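Local coordinates for glutamine cyclotransferase (Tannerella forsythia, PDB 6QRO), which probably cyclises N-terminal glutaminyl residues of peptides to pyroglutamate, as a zinc-binding type II glutaminyl cyclase related to the M28 peptidases, at residues G63-H68 against I160-A165; F216-T221 against K232-A237. One frame throughout, in Å; residues are numbered along the deposited sequence.

Contact 1: residues G63-H68 against I160-A165; sequences GELDRH and IVFFDA
Leu65 meets Phe162 and Ile160 in a small, wholly apolar helix-to-sheet contact, made where the C-terminal part of helix 52-67 lies over strand 157-163 of the mixed sheet. Leu65 carries the helix side alone. Its CG stands beside the backbone N and anti to the carbonyl carbon (chi1 -69°), and from there both methyl branches reach the aromatic ring. CD1 comes within 3.8 Å of CE2 of Phe162, approaching the ring obliquely, while CD2 lies 3.8 Å from the same CE2 and a little farther from CZ. The branched end of the leucine thus straddles one corner of the ring, and the two side chains run past each other in opposite directions. CD2 also touches the CG2 branch of Ile160, at 4.2 Å. Ile160 and Phe162, two apart on the strand, both direct their side chains toward the helix, whereas Val161 between them points away from it and touches Leu105 and Phe107 of neighbouring strand 103-109. The phenyl ring has further neighbours in Val139 and Leu142 of helix 132-151, and Leu65 also rests on Ile92 of strand 86-96, the strand that pairs with 157-163 here.

Polar groups beside the contact have their partners outside it. Arg67 grips OE2 of Glu64 side-on through NE and NH2; NE is 3.3 Å from OE2 and meets it from above the carboxylate plane. His68 is hydrogen-bonded through ND1 to Gln150. With 133 Å² buried between the segments and all three touching residues buried, the attachment rests on a small apolar patch rather than on directional bonds: helix and strand are joined here through hydrocarbon surface alone.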
loop_
_atom_site.group_PDB
_atom_site.type_symbol
_atom_site.label_atom_id
_atom_site.label_comp_id
_atom_site.label_asym_id
_atom_site.label_seq_id
_atom_site.Cartn_x
_atom_site.Cartn_y
_atom_site.Cartn_z
ATOM N N GLY A 63 10.921 -10.663 -7.025
ATOM C CA GLY A 63 10.916 -11.919 -7.753
ATOM C C GLY A 63 9.530 -12.310 -8.221
ATOM O O GLY A 63 9.351 -12.720 -9.370
ATOM N N GLU A 64 8.527 -12.142 -7.354
ATOM C CA GLU A 64 7.148 -12.472 -7.715
ATOM C C GLU A 64 6.633 -11.576 -8.824
ATOM O O GLU A 64 5.873 -12.032 -9.683
ATOM C CB GLU A 64 6.225 -12.379 -6.497
ATOM C CG GLU A 64 6.408 -13.544 -5.552
ATOM C CD GLU A 64 6.084 -14.871 -6.208
ATOM O OE1 GLU A 64 4.965 -15.055 -6.704
ATOM O OE2 GLU A 64 6.976 -15.728 -6.261
ATOM N N LEU A 65 6.981 -10.285 -8.789
ATOM C CA LEU A 65 6.564 -9.385 -9.861
ATOM C C LEU A 65 7.122 -9.845 -11.196
ATOM O O LEU A 65 6.436 -9.785 -12.224
ATOM C CB LEU A 65 7.014 -7.946 -9.587
ATOM C CG LEU A 65 6.355 -7.202 -8.433
ATOM C CD1 LEU A 65 6.868 -5.775 -8.388
ATOM C CD2 LEU A 65 4.850 -7.255 -8.577
ATOM N N ASP A 66 8.391 -10.249 -11.202
ATOM C CA ASP A 66 9.038 -10.714 -12.419
ATOM C C ASP A 66 8.437 -12.033 -12.905
ATOM O O ASP A 66 8.303 -12.244 -14.117
ATOM C CB ASP A 66 10.542 -10.803 -12.182
ATOM C CG ASP A 66 11.332 -10.418 -13.407
ATOM O OD1 ASP A 66 10.885 -10.731 -14.520
ATOM O OD2 ASP A 66 12.335 -9.689 -13.264
ATOM N N ARG A 67 8.105 -12.948 -11.976
ATOM C CA ARG A 67 7.459 -14.201 -12.365
ATOM C C ARG A 67 6.179 -13.963 -13.142
ATOM O O ARG A 67 5.805 -14.787 -13.981
ATOM C CB ARG A 67 7.087 -15.049 -11.146
ATOM C CG ARG A 67 6.811 -16.516 -11.496
ATOM C CD ARG A 67 6.361 -17.362 -10.310
ATOM N NE ARG A 67 7.224 -17.258 -9.135
ATOM C CZ ARG A 67 8.166 -18.139 -8.816
ATOM N NH1 ARG A 67 8.389 -19.196 -9.592
ATOM N NH2 ARG A 67 8.892 -17.963 -7.724
ATOM N N HIS A 68 5.501 -12.846 -12.898
ATOM C CA HIS A 68 4.215 -12.586 -13.525
ATOM C C HIS A 68 4.307 -11.515 -14.611
ATOM O O HIS A 68 3.330 -10.831 -14.908
ATOM C CB HIS A 68 3.206 -12.243 -12.434
ATOM C CG HIS A 68 3.028 -13.364 -11.460
ATOM N ND1 HIS A 68 2.720 -14.648 -11.857
ATOM C CD2 HIS A 68 3.211 -13.421 -10.122
ATOM C CE1 HIS A 68 2.686 -15.438 -10.799
ATOM N NE2 HIS A 68 2.981 -14.719 -9.733
ATOM N N ILE A 160 2.900 -1.592 -10.844
ATOM C CA ILE A 160 2.725 -1.950 -9.446
ATOM C C ILE A 160 3.956 -1.429 -8.725
ATOM O O ILE A 160 5.089 -1.748 -9.107
ATOM C CB ILE A 160 2.531 -3.469 -9.261
ATOM C CG1 ILE A 160 1.198 -3.914 -9.864
ATOM C CG2 ILE A 160 2.559 -3.868 -7.792
ATOM C CD1 ILE A 160 0.885 -5.384 -9.685
ATOM N N VAL A 161 3.748 -0.591 -7.712
ATOM C CA VAL A 161 4.855 0.038 -6.994
ATOM C C VAL A 161 4.693 -0.251 -5.503
ATOM O O VAL A 161 3.665 0.093 -4.905
ATOM C CB VAL A 161 4.929 1.553 -7.256
ATOM C CG1 VAL A 161 6.086 2.159 -6.479
ATOM C CG2 VAL A 161 5.091 1.828 -8.750
ATOM N N PHE A 162 5.698 -0.900 -4.921
ATOM C CA PHE A 162 5.771 -1.173 -3.492
ATOM C C PHE A 162 6.749 -0.179 -2.881
ATOM O O PHE A 162 7.950 -0.238 -3.158
ATOM C CB PHE A 162 6.228 -2.607 -3.213
ATOM C CG PHE A 162 5.354 -3.669 -3.842
ATOM C CD1 PHE A 162 3.985 -3.557 -3.816
ATOM C CD2 PHE A 162 5.916 -4.764 -4.466
ATOM C CE1 PHE A 162 3.172 -4.531 -4.391
ATOM C CE2 PHE A 162 5.113 -5.732 -5.058
ATOM C CZ PHE A 162 3.728 -5.611 -5.011
ATOM N N PHE A 163 6.243 0.734 -2.061
ATOM C CA PHE A 163 7.080 1.770 -1.461
ATOM C C PHE A 163 7.673 1.342 -0.117
ATOM O O PHE A 163 6.969 0.834 0.763
ATOM C CB PHE A 163 6.287 3.069 -1.301
ATOM C CG PHE A 163 6.073 3.790 -2.597
ATOM C CD1 PHE A 163 7.153 4.076 -3.417
ATOM C CD2 PHE A 163 4.828 4.227 -2.968
ATOM C CE1 PHE A 163 6.991 4.751 -4.594
ATOM C CE2 PHE A 163 4.649 4.907 -4.160
ATOM C CZ PHE A 163 5.741 5.167 -4.977
ATOM N N ASP A 164 8.960 1.599 0.045
ATOM C CA ASP A 164 9.689 1.292 1.263
ATOM C C ASP A 164 9.650 2.467 2.240
ATOM O O ASP A 164 9.316 3.601 1.879
ATOM C CB ASP A 164 11.142 0.944 0.927
ATOM C CG ASP A 164 11.790 0.049 1.962
ATOM O OD1 ASP A 164 11.192 -0.167 3.041
ATOM O OD2 ASP A 164 12.911 -0.424 1.688
ATOM N N ALA A 165 9.985 2.164 3.497
ATOM C CA ALA A 165 10.283 3.178 4.515
ATOM C C ALA A 165 9.148 4.191 4.648
ATOM O O ALA A 165 9.380 5.380 4.885
ATOM C CB ALA A 165 11.617 3.877 4.226
#

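Contact 2: residues F216-T221 against K232-A237; sequences FYKEST and KVWTAA
Trp234 projects from helix 232-237 toward strand 216-218, and its indole is met there in two ways: by a lysine over one face and by a backbone carbonyl at the edge. Lys218 lies across the face, its chain extended beyond CG and running opposite to the tryptophan side chain. CG sits 4.0 Å from the centroid of the five-membered ring, 17° off the normal, a CH-pi contact; farther along, CE is 3.8 Å from CD1 of Trp234. The chain then carries NZ past the indole to a salt bridge with Glu231 and a hydrogen bond to Asn248, which hold its far end. At the ring's edge, near its plane, O of Phe216 approaches CZ2 of Trp234 at 3.2 Å, and CB of Phe216 packs on the same carbon at 4.2 Å. The phenyl ring of Phe216 leads away from the helix; Phe246 stands edge-to-face with both aromatic rings. NE1 of Trp234 has a weak hydrogen bond to O of Ile247. The side chain of Phe216 is about 14 Å from the zinc ion, and the contact as a whole is helix-on-strand packing at the flank of the M28-type alpha/beta fold.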
loop_
_atom_site.group_PDB
_atom_site.type_symbol
_atom_site.label_atom_id
_atom_site.label_comp_id
_atom_site.label_asym_id
_atom_site.label_seq_id
_atom_site.Cartn_x
_atom_site.Cartn_y
_atom_site.Cartn_z
ATOM N N PHE A 216 -13.811 1.361 4.132
ATOM C CA PHE A 216 -12.979 2.355 3.456
ATOM C C PHE A 216 -13.865 3.548 3.121
ATOM O O PHE A 216 -14.648 3.515 2.164
ATOM C CB PHE A 216 -12.313 1.771 2.211
ATOM C CG PHE A 216 -11.643 0.458 2.452
ATOM C CD1 PHE A 216 -10.589 0.360 3.339
ATOM C CD2 PHE A 216 -12.078 -0.686 1.808
ATOM C CE1 PHE A 216 -9.966 -0.849 3.567
ATOM C CE2 PHE A 216 -11.455 -1.909 2.041
ATOM C CZ PHE A 216 -10.398 -1.985 2.923
ATOM N N TYR A 217 -13.733 4.606 3.918
ATOM C CA TYR A 217 -14.386 5.860 3.609
ATOM C C TYR A 217 -13.575 6.607 2.564
ATOM O O TYR A 217 -12.411 6.296 2.308
ATOM C CB TYR A 217 -14.529 6.731 4.860
ATOM C CG TYR A 217 -15.504 6.244 5.908
ATOM C CD1 TYR A 217 -15.350 5.012 6.531
ATOM C CD2 TYR A 217 -16.563 7.047 6.303
ATOM C CE1 TYR A 217 -16.230 4.590 7.506
ATOM C CE2 TYR A 217 -17.440 6.643 7.273
ATOM C CZ TYR A 217 -17.276 5.416 7.870
ATOM O OH TYR A 217 -18.179 5.028 8.830
ATOM N N LYS A 218 -14.208 7.605 1.953
ATOM C CA LYS A 218 -13.539 8.429 0.956
ATOM C C LYS A 218 -12.612 9.387 1.685
ATOM O O LYS A 218 -13.072 10.222 2.469
ATOM C CB LYS A 218 -14.551 9.201 0.111
ATOM C CG LYS A 218 -15.644 8.339 -0.521
ATOM C CD LYS A 218 -16.616 9.200 -1.348
ATOM C CE LYS A 218 -17.471 8.367 -2.299
ATOM N NZ LYS A 218 -18.596 9.135 -2.911
ATOM N N GLU A 219 -11.313 9.229 1.462
ATOM C CA GLU A 219 -10.296 10.004 2.152
ATOM C C GLU A 219 -10.208 11.405 1.551
ATOM O O GLU A 219 -10.341 11.581 0.338
ATOM C CB GLU A 219 -8.965 9.251 2.045
ATOM C CG GLU A 219 -7.829 9.734 2.904
ATOM C CD GLU A 219 -7.047 10.802 2.206
ATOM O OE1 GLU A 219 -6.543 11.713 2.891
ATOM O OE2 GLU A 219 -6.945 10.731 0.960
ATOM N N SER A 220 -9.983 12.410 2.408
ATOM C CA SER A 220 -10.185 13.808 1.998
ATOM C C SER A 220 -9.166 14.246 0.943
ATOM O O SER A 220 -9.515 14.928 -0.030
ATOM C CB SER A 220 -10.148 14.738 3.218
ATOM O OG SER A 220 -8.828 15.075 3.581
ATOM N N THR A 221 -7.888 13.927 1.152
ATOM C CA THR A 221 -6.885 14.231 0.139
ATOM C C THR A 221 -7.225 13.564 -1.197
ATOM O O THR A 221 -6.987 14.144 -2.262
ATOM C CB THR A 221 -5.509 13.790 0.639
ATOM O OG1 THR A 221 -5.227 14.425 1.894
ATOM C CG2 THR A 221 -4.430 14.129 -0.353
ATOM N N LYS A 232 -15.162 6.623 -9.530
ATOM C CA LYS A 232 -14.941 5.433 -10.341
ATOM C C LYS A 232 -14.791 4.183 -9.471
ATOM O O LYS A 232 -15.365 3.128 -9.772
ATOM C CB LYS A 232 -13.694 5.663 -11.206
ATOM C CG LYS A 232 -13.479 4.680 -12.341
ATOM C CD LYS A 232 -12.158 4.940 -13.071
ATOM C CE LYS A 232 -12.304 6.098 -14.035
ATOM N NZ LYS A 232 -12.714 5.671 -15.398
ATOM N N VAL A 233 -13.997 4.275 -8.401
ATOM C CA VAL A 233 -13.760 3.118 -7.543
ATOM C C VAL A 233 -14.977 2.817 -6.678
ATOM O O VAL A 233 -15.379 1.654 -6.526
ATOM C CB VAL A 233 -12.489 3.345 -6.706
ATOM C CG1 VAL A 233 -12.357 2.288 -5.608
ATOM C CG2 VAL A 233 -11.262 3.324 -7.616
ATOM N N TRP A 234 -15.575 3.848 -6.080
ATOM C CA TRP A 234 -16.713 3.603 -5.200
ATOM C C TRP A 234 -17.940 3.136 -5.963
ATOM O O TRP A 234 -18.723 2.345 -5.431
ATOM C CB TRP A 234 -17.038 4.846 -4.371
ATOM C CG TRP A 234 -16.416 4.750 -3.016
ATOM C CD1 TRP A 234 -17.066 4.665 -1.824
ATOM C CD2 TRP A 234 -15.018 4.694 -2.721
ATOM N NE1 TRP A 234 -16.159 4.563 -0.800
ATOM C CE2 TRP A 234 -14.893 4.587 -1.322
ATOM C CE3 TRP A 234 -13.857 4.745 -3.500
ATOM C CZ2 TRP A 234 -13.653 4.525 -0.681
ATOM C CZ3 TRP A 234 -12.634 4.679 -2.868
ATOM C CH2 TRP A 234 -12.541 4.566 -1.465
ATOM N N THR A 235 -18.130 3.623 -7.193
ATOM C CA THR A 235 -19.268 3.184 -7.993
ATOM C C THR A 235 -19.121 1.714 -8.368
ATOM O O THR A 235 -20.030 0.906 -8.143
ATOM C CB THR A 235 -19.377 4.061 -9.239
ATOM O OG1 THR A 235 -19.531 5.426 -8.847
ATOM C CG2 THR A 235 -20.559 3.646 -10.095
ATOM N N ALA A 236 -17.958 1.353 -8.922
ATOM C CA ALA A 236 -17.676 -0.026 -9.282
ATOM C C ALA A 236 -17.791 -0.939 -8.075
ATOM O O ALA A 236 -18.228 -2.087 -8.200
ATOM C CB ALA A 236 -16.290 -0.134 -9.912
ATOM N N ALA A 237 -17.343 -0.478 -6.903
ATOM C CA ALA A 237 -17.449 -1.319 -5.716
ATOM C C ALA A 237 -18.904 -1.616 -5.385
ATOM O O ALA A 237 -19.258 -2.758 -5.064
ATOM C CB ALA A 237 -16.748 -0.658 -4.527
#

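In the fold
From the N terminus, helix 52-67 leads into the antiparallel strands 71-80 and 86-96, then strand 103-109 and helix 132-151, before contact 1 closes this long excursion by bringing strand 157-163 back against helix 52-67, the second helix of the chain. Contact 2 opens only afterwards and closes a much shorter loop, made almost entirely of helix, in which helix 227-239 folds back on strand 216-218. The two are therefore in series, neither nested nor crossed. The centres of contact 1 and contact 2 are about 24 Å apart, on opposite sides of the chain's centre. Contact 1 ties an N-terminal helix to the interior of the main sheet; contact 2 joins peripheral elements near edge strand 269-273, which Phe216 and Val233 both touch.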